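Local coordinates for protein LipS lipolytic enzyme (PDB 4FBL) that acts as a thermostable lipolytic enzyme of the alpha/beta-hydrolase fold, probably cleaving ester bonds with a serine nucleophile, at residues 58-63 with 197-202; 114-119 with 142-147; 220-225 with 275-280; 252-257 with 264-269. All coordinates share one frame; numbering follows the deposited sequence.

Overall arrangement
Contacts 2, 3 and 4 sit on the alpha/beta-hydrolase core, while contact 1 joins the spermidine pocket to the segment leading into helix 200-213. Contacts 3 and 4 share helix 267-279 and use the neighbouring strands 221-226 and 249-254 of one sheet. Their centres are 14 Å apart, and Gln225 O probably accepts a hydrogen bond from Leu254 N at 2.8 Å. Contact 2 meets contact 3 where Gly147 CA packs 3.8 Å from Phe277 CE2. Contact 1 lies apart, its centre 24 to 26 Å from the others. Contact 4 approaches the pocket: the side chain of Asp264 is about 9 Å from spermidine. Its intervening loop carries His259, a pocket residue and probable Ser-His-Asp triad member.

Contact 1: residues 58-63 with 197-202; sequences HGFTGS and VPAIKH. With SPD (spermidine), chain I.
The loop after strand 52-57, which lines the spermidine pocket, meets the segment 197-202 that leads into helix 200-213 through Phe60 and Ala199. The loop's HG sequence and position are consistent with the oxyanion-hole loop of alpha/beta hydrolases. A type II turn runs from Gly59 to Gly62. With CG anti to the backbone N (chi1 -178°), the Phe60 ring reaches away from the turn and presents its edge to Ala199 and Ile200. Ala199 O lies near the ring plane, 3.4 Å from Phe60 CE1. Ala199 CB is 3.8 Å from the same CE1, and Ile200 CG1 is 4.3 Å from Phe60 CZ. Met96 and Trp104 also touch this ring.

Phe60 O accepts Thr61 OG1 at 2.7 Å on an in-plane lone pair, and spermidine N6 weakly at 3.4 Å. A valine in place of Thr61 would probably leave Phe60 O without its hydroxyl partner and the amine with a less polar wall. Gly59 O is gripped by His58 ND1 at 2.9 Å and by Gly62 N. Phe60 thus packs its apolar ring on Ala199 and Ile200, and its carbonyl makes the pocket wall polar toward the ligand amine.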
# COMPACT_ATOMS: atom_id res chain seq x y z
N HIS C 58 -1.72 -11.22 -16.03
CA HIS C 58 -0.39 -11.65 -15.54
C HIS C 58 0.11 -10.73 -14.35
O HIS C 58 -0.62 -9.83 -13.90
CB HIS C 58 0.64 -11.67 -16.71
CG HIS C 58 0.99 -10.30 -17.25
ND1 HIS C 58 1.85 -9.46 -16.60
CD2 HIS C 58 0.57 -9.61 -18.35
CE1 HIS C 58 1.98 -8.32 -17.28
NE2 HIS C 58 1.18 -8.38 -18.33
N GLY C 59 1.34 -10.96 -13.85
CA GLY C 59 1.81 -10.22 -12.68
C GLY C 59 3.02 -9.34 -12.98
O GLY C 59 3.36 -9.10 -14.15
N PHE C 60 3.62 -8.84 -11.88
CA PHE C 60 4.64 -7.75 -11.85
C PHE C 60 5.96 -8.31 -12.42
O PHE C 60 6.44 -9.29 -11.90
CB PHE C 60 4.81 -7.43 -10.35
CG PHE C 60 5.76 -6.33 -10.05
CD1 PHE C 60 5.36 -4.99 -10.20
CD2 PHE C 60 7.01 -6.65 -9.47
CE1 PHE C 60 6.24 -3.92 -9.80
CE2 PHE C 60 7.94 -5.61 -9.11
CZ PHE C 60 7.57 -4.27 -9.29
N THR C 61 6.54 -7.61 -13.38
CA THR C 61 7.69 -8.00 -14.24
C THR C 61 7.42 -9.19 -15.16
O THR C 61 8.29 -9.57 -15.95
CB THR C 61 9.06 -8.36 -13.55
OG1 THR C 61 8.93 -9.65 -12.98
CG2 THR C 61 9.54 -7.28 -12.57
N GLY C 62 6.19 -9.71 -15.14
CA GLY C 62 5.86 -10.82 -16.05
C GLY C 62 5.20 -10.32 -17.30
O GLY C 62 5.36 -9.18 -17.72
N SER C 63 4.51 -11.24 -17.98
CA SER C 63 3.91 -10.88 -19.28
C SER C 63 2.81 -11.92 -19.60
O SER C 63 2.74 -12.92 -18.90
CB SER C 63 4.94 -10.95 -20.43
OG SER C 63 5.18 -12.35 -20.75
N VAL C 197 13.47 -1.01 -9.67
CA VAL C 197 13.19 -0.47 -8.31
C VAL C 197 12.03 0.53 -8.19
O VAL C 197 11.16 0.35 -7.33
CB VAL C 197 14.52 0.01 -7.68
CG1 VAL C 197 14.27 0.82 -6.36
CG2 VAL C 197 15.29 -1.18 -7.35
N PRO C 198 11.97 1.52 -9.09
CA PRO C 198 10.87 2.46 -8.86
C PRO C 198 9.45 1.86 -8.97
O PRO C 198 8.53 2.56 -8.60
CB PRO C 198 11.03 3.50 -9.98
CG PRO C 198 12.51 3.43 -10.29
CD PRO C 198 12.83 1.98 -10.19
N ALA C 199 9.31 0.65 -9.56
CA ALA C 199 7.96 0.14 -9.87
C ALA C 199 7.55 -0.54 -8.61
O ALA C 199 6.41 -0.82 -8.45
CB ALA C 199 7.94 -0.83 -11.09
N ILE C 200 8.50 -0.86 -7.70
CA ILE C 200 8.15 -1.65 -6.46
C ILE C 200 7.03 -1.04 -5.54
O ILE C 200 6.18 -1.78 -4.97
CB ILE C 200 9.43 -1.93 -5.56
CG1 ILE C 200 10.46 -2.83 -6.38
CG2 ILE C 200 9.02 -2.44 -4.17
CD1 ILE C 200 11.82 -3.14 -5.66
N LYS C 201 7.02 0.28 -5.43
CA LYS C 201 6.01 0.94 -4.58
C LYS C 201 4.53 0.60 -5.06
O LYS C 201 3.63 0.30 -4.25
CB LYS C 201 6.29 2.45 -4.51
CG LYS C 201 5.98 3.22 -5.75
CD LYS C 201 6.31 4.73 -5.69
CE LYS C 201 7.82 5.00 -5.62
NZ LYS C 201 8.55 4.81 -6.94
N HIS C 202 4.37 0.53 -6.39
CA HIS C 202 3.09 0.15 -7.03
C HIS C 202 2.67 -1.26 -6.81
O HIS C 202 1.45 -1.52 -6.68
CB HIS C 202 3.26 0.50 -8.50
CG HIS C 202 3.49 1.96 -8.64
ND1 HIS C 202 4.66 2.52 -9.16
CD2 HIS C 202 2.69 3.00 -8.30
CE1 HIS C 202 4.56 3.84 -9.13
NE2 HIS C 202 3.36 4.16 -8.63
N1 SPD I . 8.82 -16.96 -9.47
C2 SPD I . 8.76 -15.98 -10.49
C3 SPD I . 7.41 -15.17 -10.39
C4 SPD I . 7.04 -14.64 -11.77
C5 SPD I . 7.61 -13.24 -12.04
N6 SPD I . 6.59 -12.54 -12.80
C7 SPD I . 5.34 -13.18 -13.12
C8 SPD I . 4.33 -13.21 -11.96
C9 SPD I . 4.83 -12.75 -10.58
N10 SPD I . 4.46 -13.74 -9.59

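Contact 2: residues 114-119 with 142-147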
# COMPACT_ATOMS: atom_id res chain seq x y z
N TRP C 114 -13.75 -3.92 -22.69
CA TRP C 114 -13.68 -4.66 -23.96
C TRP C 114 -14.56 -5.92 -23.86
O TRP C 114 -15.30 -6.25 -24.82
CB TRP C 114 -12.21 -5.00 -24.27
CG TRP C 114 -11.97 -5.76 -25.54
CD1 TRP C 114 -11.64 -5.24 -26.76
CD2 TRP C 114 -11.99 -7.21 -25.71
NE1 TRP C 114 -11.46 -6.27 -27.68
CE2 TRP C 114 -11.68 -7.48 -27.08
CE3 TRP C 114 -12.28 -8.31 -24.85
CZ2 TRP C 114 -11.59 -8.81 -27.60
CZ3 TRP C 114 -12.23 -9.64 -25.36
CH2 TRP C 114 -11.89 -9.88 -26.74
N LEU C 115 -14.49 -6.59 -22.70
CA LEU C 115 -15.29 -7.78 -22.45
C LEU C 115 -16.76 -7.43 -22.36
O LEU C 115 -17.54 -8.16 -22.87
CB LEU C 115 -14.87 -8.49 -21.16
CG LEU C 115 -13.56 -9.18 -21.15
CD1 LEU C 115 -13.18 -9.65 -19.76
CD2 LEU C 115 -13.46 -10.37 -22.10
N GLU C 116 -17.12 -6.32 -21.75
CA GLU C 116 -18.52 -5.96 -21.61
C GLU C 116 -19.17 -5.58 -22.95
O GLU C 116 -20.32 -5.82 -23.14
CB GLU C 116 -18.69 -4.81 -20.63
CG GLU C 116 -18.76 -5.25 -19.24
CD GLU C 116 -18.20 -4.20 -18.32
OE1 GLU C 116 -17.93 -4.53 -17.15
OE2 GLU C 116 -17.98 -3.05 -18.73
N GLU C 117 -18.43 -4.97 -23.86
CA GLU C 117 -18.90 -4.87 -25.25
C GLU C 117 -19.33 -6.20 -25.89
O GLU C 117 -20.27 -6.23 -26.65
CB GLU C 117 -17.80 -4.17 -26.10
CG GLU C 117 -17.74 -2.64 -25.83
CD GLU C 117 -16.48 -1.93 -26.44
OE1 GLU C 117 -15.62 -2.51 -27.11
OE2 GLU C 117 -16.34 -0.73 -26.27
N ARG C 118 -18.61 -7.29 -25.64
CA ARG C 118 -18.83 -8.57 -26.21
C ARG C 118 -19.57 -9.67 -25.38
O ARG C 118 -19.76 -10.78 -25.88
CB ARG C 118 -17.45 -9.12 -26.63
CG ARG C 118 -16.78 -8.15 -27.67
CD ARG C 118 -15.30 -8.42 -27.80
NE ARG C 118 -14.76 -7.73 -28.95
CZ ARG C 118 -14.48 -6.42 -28.94
NH1 ARG C 118 -14.68 -5.70 -27.85
NH2 ARG C 118 -14.02 -5.82 -30.04
N CYS C 119 -19.93 -9.39 -24.13
CA CYS C 119 -20.29 -10.43 -23.13
C CYS C 119 -21.30 -9.94 -22.17
O CYS C 119 -21.32 -8.81 -21.80
CB CYS C 119 -19.04 -10.82 -22.30
SG CYS C 119 -17.85 -11.44 -23.32
N PRO C 142 -18.43 -4.59 -7.24
CA PRO C 142 -18.86 -5.79 -6.57
C PRO C 142 -19.98 -6.58 -7.25
O PRO C 142 -20.19 -7.69 -6.87
CB PRO C 142 -19.39 -5.26 -5.21
CG PRO C 142 -18.97 -3.87 -5.10
CD PRO C 142 -18.83 -3.38 -6.50
N GLU C 143 -20.69 -6.02 -8.21
CA GLU C 143 -21.78 -6.76 -8.85
C GLU C 143 -21.33 -7.18 -10.22
O GLU C 143 -22.15 -7.72 -10.98
CB GLU C 143 -22.99 -5.83 -9.13
CG GLU C 143 -23.34 -4.93 -8.01
CD GLU C 143 -24.39 -5.52 -7.13
OE1 GLU C 143 -24.24 -6.65 -6.66
OE2 GLU C 143 -25.39 -4.83 -6.92
N ARG C 144 -20.10 -6.90 -10.61
CA ARG C 144 -19.85 -6.97 -11.99
C ARG C 144 -19.45 -8.40 -12.42
O ARG C 144 -19.70 -8.83 -13.55
CB ARG C 144 -18.76 -6.03 -12.31
CG ARG C 144 -18.76 -5.87 -13.80
CD ARG C 144 -18.04 -4.57 -14.07
NE ARG C 144 -18.85 -3.34 -14.08
CZ ARG C 144 -18.39 -2.17 -14.56
NH1 ARG C 144 -17.15 -2.06 -15.06
NH2 ARG C 144 -19.20 -1.12 -14.55
N PHE C 145 -18.80 -9.14 -11.51
CA PHE C 145 -18.22 -10.44 -11.87
C PHE C 145 -19.12 -11.56 -11.41
O PHE C 145 -19.66 -11.52 -10.31
CB PHE C 145 -16.80 -10.59 -11.28
CG PHE C 145 -15.80 -9.68 -11.97
CD1 PHE C 145 -15.21 -10.08 -13.17
CD2 PHE C 145 -15.56 -8.40 -11.49
CE1 PHE C 145 -14.33 -9.21 -13.90
CE2 PHE C 145 -14.65 -7.55 -12.18
CZ PHE C 145 -14.04 -7.99 -13.35
N ALA C 146 -19.26 -12.58 -12.23
CA ALA C 146 -19.95 -13.84 -11.76
C ALA C 146 -19.01 -14.76 -10.91
O ALA C 146 -19.45 -15.67 -10.20
CB ALA C 146 -20.51 -14.65 -12.97
N GLY C 147 -17.72 -14.52 -10.94
CA GLY C 147 -16.78 -15.37 -10.21
C GLY C 147 -15.34 -14.93 -10.42
O GLY C 147 -15.01 -14.28 -11.43
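Glu116 on helix 101-118 meets Arg144 in the loop that leads into strand 147-151, at the surface of the alpha/beta-hydrolase core. The tight part is small. Glu116 OE1 presses on Arg144 CD at 3.1 Å and lies over one face of the guanidinium group. Arg144 NH1 is 3.3 Å from Glu116 OE1, which makes a salt bridge. The oxygen is well out of the guanidinium plane, and the carboxylate and guanidinium planes stand 90° apart. The pair is therefore held by charge and close approach, with no N-H aimed at the oxygen. Arg144 bends at chi3 (-88°), and this turn brings the guanidinium face up to Glu116 OE1.

The solvent side is loose: Arg144 is exposed and Glu116 partly so, and the two segments bury only 91 Å² between them. On the inner side, toward the sheet, the fold is firmer: Phe145 and Arg144 both touch Met112, Phe145 reaches Met124 of strand 121-127, and Leu115 packs on Ala82. Farther along the helix, Arg118 folds back over the Trp114 indole. Its NH1 gives a hydrogen bond to Trp114 O at 3.1 Å, while Trp114 NE1 sits 3.2 Å above the guanidinium plane, over its centre.

Contact 3: residues 220-225 with 275-280; sequences PALIIQ and LAFIRK
Phe277 of helix 267-279 lies against Leu222 of strand 221-226 and Pro220 just before it. The main interaction over its face is CH-pi. Leu222 CB stands 4.1 Å from the centroid of the Phe277 ring, 16° off the ring normal. The two side chains lie alongside each other, pointing opposite ways, and Leu222 CD2 is 4.1 Å from Phe277 CB. Phe277 CG is anti to the backbone N (chi1 176°), which sends the ring off the helix and onto the strand.

The other apolar contact is at the far end of the ring, where Pro220 CB is 4.0 Å from Phe277 CZ. Met149 of strand 147-151 also touches the ring.

Polar backbone atoms meet the edge of the ring rather than its face. Pro220 O lies near the ring plane, 3.5 Å from Phe277 CZ, and Ala221 N is 3.9 Å from the same CZ. These are van der Waals contacts of ring C-H groups; the backbone here hydrogen-bonds to neighbouring strands. An alanine at Phe277 is likely to open a gap between helix and sheet and leave Leu222 CB without its aromatic face.

Helix 267-279 is the last helix of the chain, and Phe277 packs it onto the central sheet. This is the layering of an alpha/beta-hydrolase core, with helices laid against a mostly parallel sheet.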
# COMPACT_ATOMS: atom_id res chain seq x y z
N PRO C 220 -18.79 -15.54 -6.16
CA PRO C 220 -18.10 -16.83 -6.00
C PRO C 220 -16.57 -16.78 -6.24
O PRO C 220 -16.11 -16.06 -7.11
CB PRO C 220 -18.81 -17.76 -7.00
CG PRO C 220 -20.16 -17.21 -7.11
CD PRO C 220 -20.00 -15.68 -6.98
N ALA C 221 -15.77 -17.49 -5.45
CA ALA C 221 -14.32 -17.38 -5.55
C ALA C 221 -13.70 -18.79 -5.47
O ALA C 221 -14.11 -19.55 -4.60
CB ALA C 221 -13.73 -16.46 -4.47
N LEU C 222 -12.76 -19.08 -6.41
CA LEU C 222 -11.87 -20.19 -6.35
C LEU C 222 -10.47 -19.63 -6.12
O LEU C 222 -9.84 -19.05 -7.04
CB LEU C 222 -11.94 -21.02 -7.66
CG LEU C 222 -11.01 -22.22 -7.80
CD1 LEU C 222 -11.13 -23.28 -6.64
CD2 LEU C 222 -11.17 -22.90 -9.18
N ILE C 223 -9.99 -19.78 -4.89
CA ILE C 223 -8.70 -19.18 -4.50
C ILE C 223 -7.68 -20.30 -4.64
O ILE C 223 -7.76 -21.31 -3.94
CB ILE C 223 -8.76 -18.66 -3.04
CG1 ILE C 223 -9.92 -17.68 -2.88
CG2 ILE C 223 -7.41 -17.96 -2.64
CD1 ILE C 223 -10.75 -17.88 -1.59
N ILE C 224 -6.73 -20.09 -5.54
CA ILE C 224 -5.76 -21.13 -5.88
C ILE C 224 -4.41 -20.71 -5.34
O ILE C 224 -3.95 -19.66 -5.69
CB ILE C 224 -5.68 -21.29 -7.44
CG1 ILE C 224 -7.08 -21.67 -7.93
CG2 ILE C 224 -4.57 -22.34 -7.85
CD1 ILE C 224 -7.21 -21.90 -9.46
N GLN C 225 -3.82 -21.54 -4.49
CA GLN C 225 -2.58 -21.16 -3.82
C GLN C 225 -1.60 -22.35 -3.79
O GLN C 225 -1.99 -23.43 -3.40
CB GLN C 225 -2.85 -20.69 -2.36
CG GLN C 225 -1.86 -19.61 -1.80
CD GLN C 225 -2.09 -18.13 -2.31
OE1 GLN C 225 -1.12 -17.39 -2.40
NE2 GLN C 225 -3.33 -17.76 -2.75
N LEU C 275 -12.10 -24.02 -15.47
CA LEU C 275 -13.22 -24.22 -16.51
C LEU C 275 -14.48 -24.76 -15.82
O LEU C 275 -15.61 -24.27 -16.05
CB LEU C 275 -12.74 -25.24 -17.56
CG LEU C 275 -11.80 -24.74 -18.66
CD1 LEU C 275 -11.19 -25.91 -19.48
CD2 LEU C 275 -12.57 -23.76 -19.55
N ALA C 276 -14.29 -25.72 -14.91
CA ALA C 276 -15.42 -26.28 -14.13
C ALA C 276 -16.19 -25.18 -13.31
O ALA C 276 -17.46 -25.12 -13.21
CB ALA C 276 -14.90 -27.41 -13.24
N PHE C 277 -15.39 -24.32 -12.71
CA PHE C 277 -15.88 -23.23 -11.90
C PHE C 277 -16.69 -22.22 -12.73
O PHE C 277 -17.77 -21.76 -12.31
CB PHE C 277 -14.65 -22.53 -11.29
CG PHE C 277 -14.99 -21.26 -10.46
CD1 PHE C 277 -15.58 -21.37 -9.18
CD2 PHE C 277 -14.76 -20.00 -10.98
CE1 PHE C 277 -15.88 -20.16 -8.45
CE2 PHE C 277 -15.11 -18.82 -10.27
CZ PHE C 277 -15.61 -18.89 -9.04
N ILE C 278 -16.15 -21.83 -13.87
CA ILE C 278 -16.90 -21.02 -14.81
C ILE C 278 -18.23 -21.63 -15.25
O ILE C 278 -19.25 -20.87 -15.23
CB ILE C 278 -16.08 -20.72 -16.10
CG1 ILE C 278 -14.91 -19.76 -15.76
CG2 ILE C 278 -16.93 -20.07 -17.20
CD1 ILE C 278 -13.73 -19.76 -16.89
N ARG C 279 -18.24 -22.89 -15.70
CA ARG C 279 -19.52 -23.58 -16.11
C ARG C 279 -20.56 -23.65 -15.00
O ARG C 279 -21.77 -23.80 -15.23
CB ARG C 279 -19.27 -25.09 -16.34
CG ARG C 279 -18.64 -25.51 -17.55
CD ARG C 279 -18.97 -27.07 -17.78
NE ARG C 279 -18.36 -27.99 -16.79
CZ ARG C 279 -17.03 -28.24 -16.70
NH1 ARG C 279 -16.09 -27.63 -17.48
NH2 ARG C 279 -16.65 -29.09 -15.77
N LYS C 280 -20.05 -23.71 -13.77
CA LYS C 280 -20.97 -23.91 -12.66
C LYS C 280 -21.37 -22.62 -11.98
O LYS C 280 -22.09 -22.67 -11.02
CB LYS C 280 -20.47 -24.91 -11.64
CG LYS C 280 -21.22 -26.24 -11.82
CD LYS C 280 -20.43 -27.46 -11.49
CE LYS C 280 -19.05 -27.38 -12.05
NZ LYS C 280 -18.28 -28.56 -11.50

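Contact 4: residues 252-257 with 264-269; sequences LWLENS and DNDKEL
Asp266 OD2 is gripped by two donors from residues 252-257, in the alpha/beta-hydrolase segment that joins the edge strand 249-254 to helix 267-279. Ser257 OG donates to Asp266 OD2 at 2.5 Å, a very short bond whose exact length is doubtful. Asn256 N donates to the same OD2 at 2.9 Å, on the syn lone pair. Asp266 N returns a weak bond to Ser257 OG at 3.0 Å. Asp266 has CG anti to its carbonyl carbon (chi1 -72°), which turns the carboxylate toward the loop of residues 255-257. It sits at the N-cap position of the helix but makes no capping bond.

The next link is straighter. Asn265 ND2 reaches Asn256 O at 2.9 Å, with an N-H...O angle of 160° and the donor nearly along the C=O axis. A water joins Glu255 N to Asp266 OD1, 2.8 Å from each. The carboxylate of Glu255 leads away to a salt bridge with Arg227.

Asp264 OD1 takes Asn265 N at 2.7 Å and also Ala184 N. Its OD2 takes Tyr258 N and Lys183 N. Asp264 also lies against Ser257 CA and CB, and its bonds tie this turn both to Tyr258, in the loop with His259, and to residues 183-184.

Packing lies beyond this polar cluster. Leu254 CB lies 3.5 Å from Asp266 OD2, and Leu254 also touches Ile224 and Ile270. Last, the two leucine methyls, Leu254 CD2 and Leu269 CD2, meet at 4.1 Å.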
# COMPACT_ATOMS: atom_id res chain seq x y z
N LEU C 252 -8.22 -23.95 -2.96
CA LEU C 252 -7.50 -25.07 -3.60
C LEU C 252 -5.98 -24.97 -3.49
O LEU C 252 -5.32 -24.07 -4.11
CB LEU C 252 -7.90 -25.22 -5.06
CG LEU C 252 -7.15 -26.28 -5.85
CD1 LEU C 252 -7.60 -27.69 -5.40
CD2 LEU C 252 -7.60 -25.95 -7.33
N TRP C 253 -5.41 -25.89 -2.68
CA TRP C 253 -3.98 -25.87 -2.43
C TRP C 253 -3.24 -26.64 -3.49
O TRP C 253 -3.62 -27.77 -3.78
CB TRP C 253 -3.69 -26.51 -1.07
CG TRP C 253 -4.00 -25.57 0.10
CD1 TRP C 253 -5.00 -25.71 1.06
CD2 TRP C 253 -3.24 -24.41 0.47
NE1 TRP C 253 -4.90 -24.68 1.98
CE2 TRP C 253 -3.84 -23.88 1.64
CE3 TRP C 253 -2.10 -23.77 -0.07
CZ2 TRP C 253 -3.35 -22.68 2.28
CZ3 TRP C 253 -1.64 -22.59 0.53
CH2 TRP C 253 -2.29 -22.05 1.70
N LEU C 254 -2.21 -26.09 -4.09
CA LEU C 254 -1.49 -26.83 -5.11
C LEU C 254 -0.28 -27.59 -4.49
O LEU C 254 0.60 -26.96 -3.89
CB LEU C 254 -1.03 -25.91 -6.24
CG LEU C 254 -2.16 -25.16 -7.02
CD1 LEU C 254 -1.61 -24.15 -7.99
CD2 LEU C 254 -3.21 -26.06 -7.68
N GLU C 255 -0.25 -28.92 -4.63
CA GLU C 255 0.80 -29.77 -3.95
C GLU C 255 2.08 -29.91 -4.74
O GLU C 255 3.05 -30.35 -4.22
CB GLU C 255 0.26 -31.14 -3.58
CG GLU C 255 -1.08 -31.21 -2.76
CD GLU C 255 -1.13 -30.39 -1.44
OE1 GLU C 255 -0.11 -29.81 -1.01
OE2 GLU C 255 -2.19 -30.30 -0.79
N ASN C 256 2.14 -29.49 -6.00
CA ASN C 256 3.29 -29.83 -6.84
C ASN C 256 3.81 -28.71 -7.62
O ASN C 256 4.50 -28.96 -8.62
CB ASN C 256 2.90 -30.81 -7.97
CG ASN C 256 2.12 -32.03 -7.47
OD1 ASN C 256 0.90 -32.17 -7.74
ND2 ASN C 256 2.81 -32.92 -6.73
N SER C 257 3.51 -27.47 -7.22
CA SER C 257 3.98 -26.30 -7.97
C SER C 257 4.57 -25.30 -7.00
O SER C 257 4.18 -25.25 -5.84
CB SER C 257 2.78 -25.66 -8.68
OG SER C 257 2.09 -26.67 -9.41
N ASP C 264 3.43 -24.56 -14.34
CA ASP C 264 4.10 -25.61 -13.51
C ASP C 264 3.37 -27.00 -13.54
O ASP C 264 2.37 -27.17 -14.22
CB ASP C 264 4.16 -25.10 -12.06
CG ASP C 264 5.37 -25.62 -11.28
OD1 ASP C 264 5.89 -26.73 -11.61
OD2 ASP C 264 5.78 -24.96 -10.30
N ASN C 265 3.79 -27.94 -12.70
CA ASN C 265 3.20 -29.28 -12.78
C ASN C 265 1.70 -29.20 -12.61
O ASN C 265 0.99 -30.08 -13.09
CB ASN C 265 3.69 -30.24 -11.68
CG ASN C 265 5.14 -30.55 -11.80
OD1 ASN C 265 5.64 -30.91 -12.87
ND2 ASN C 265 5.87 -30.36 -10.71
N ASP C 266 1.18 -28.20 -11.87
CA ASP C 266 -0.27 -28.26 -11.58
C ASP C 266 -1.06 -27.47 -12.60
O ASP C 266 -2.27 -27.29 -12.41
CB ASP C 266 -0.61 -27.74 -10.18
CG ASP C 266 -0.18 -28.70 -9.09
OD1 ASP C 266 -0.71 -29.83 -9.07
OD2 ASP C 266 0.64 -28.30 -8.23
N LYS C 267 -0.42 -26.96 -13.66
CA LYS C 267 -1.20 -26.12 -14.66
C LYS C 267 -2.49 -26.75 -15.20
O LYS C 267 -3.54 -26.09 -15.41
CB LYS C 267 -0.30 -25.65 -15.81
CG LYS C 267 0.31 -26.76 -16.82
CD LYS C 267 1.29 -26.08 -17.78
CE LYS C 267 1.45 -26.96 -19.05
NZ LYS C 267 1.91 -28.29 -18.46
N GLU C 268 -2.43 -28.05 -15.49
CA GLU C 268 -3.63 -28.78 -15.97
C GLU C 268 -4.81 -28.80 -15.03
O GLU C 268 -5.95 -28.57 -15.46
CB GLU C 268 -3.22 -30.23 -16.28
CG GLU C 268 -2.38 -30.34 -17.58
CD GLU C 268 -0.88 -30.26 -17.32
OE1 GLU C 268 -0.45 -30.25 -16.12
OE2 GLU C 268 -0.15 -30.15 -18.35
N LEU C 269 -4.55 -29.15 -13.77
CA LEU C 269 -5.53 -29.06 -12.67
C LEU C 269 -6.14 -27.64 -12.54
O LEU C 269 -7.39 -27.48 -12.44
CB LEU C 269 -4.84 -29.46 -11.36
CG LEU C 269 -5.71 -29.34 -10.08
CD1 LEU C 269 -6.84 -30.35 -10.07
CD2 LEU C 269 -4.85 -29.60 -8.86
O HOH W 1 -1.73 -30.32 -6.56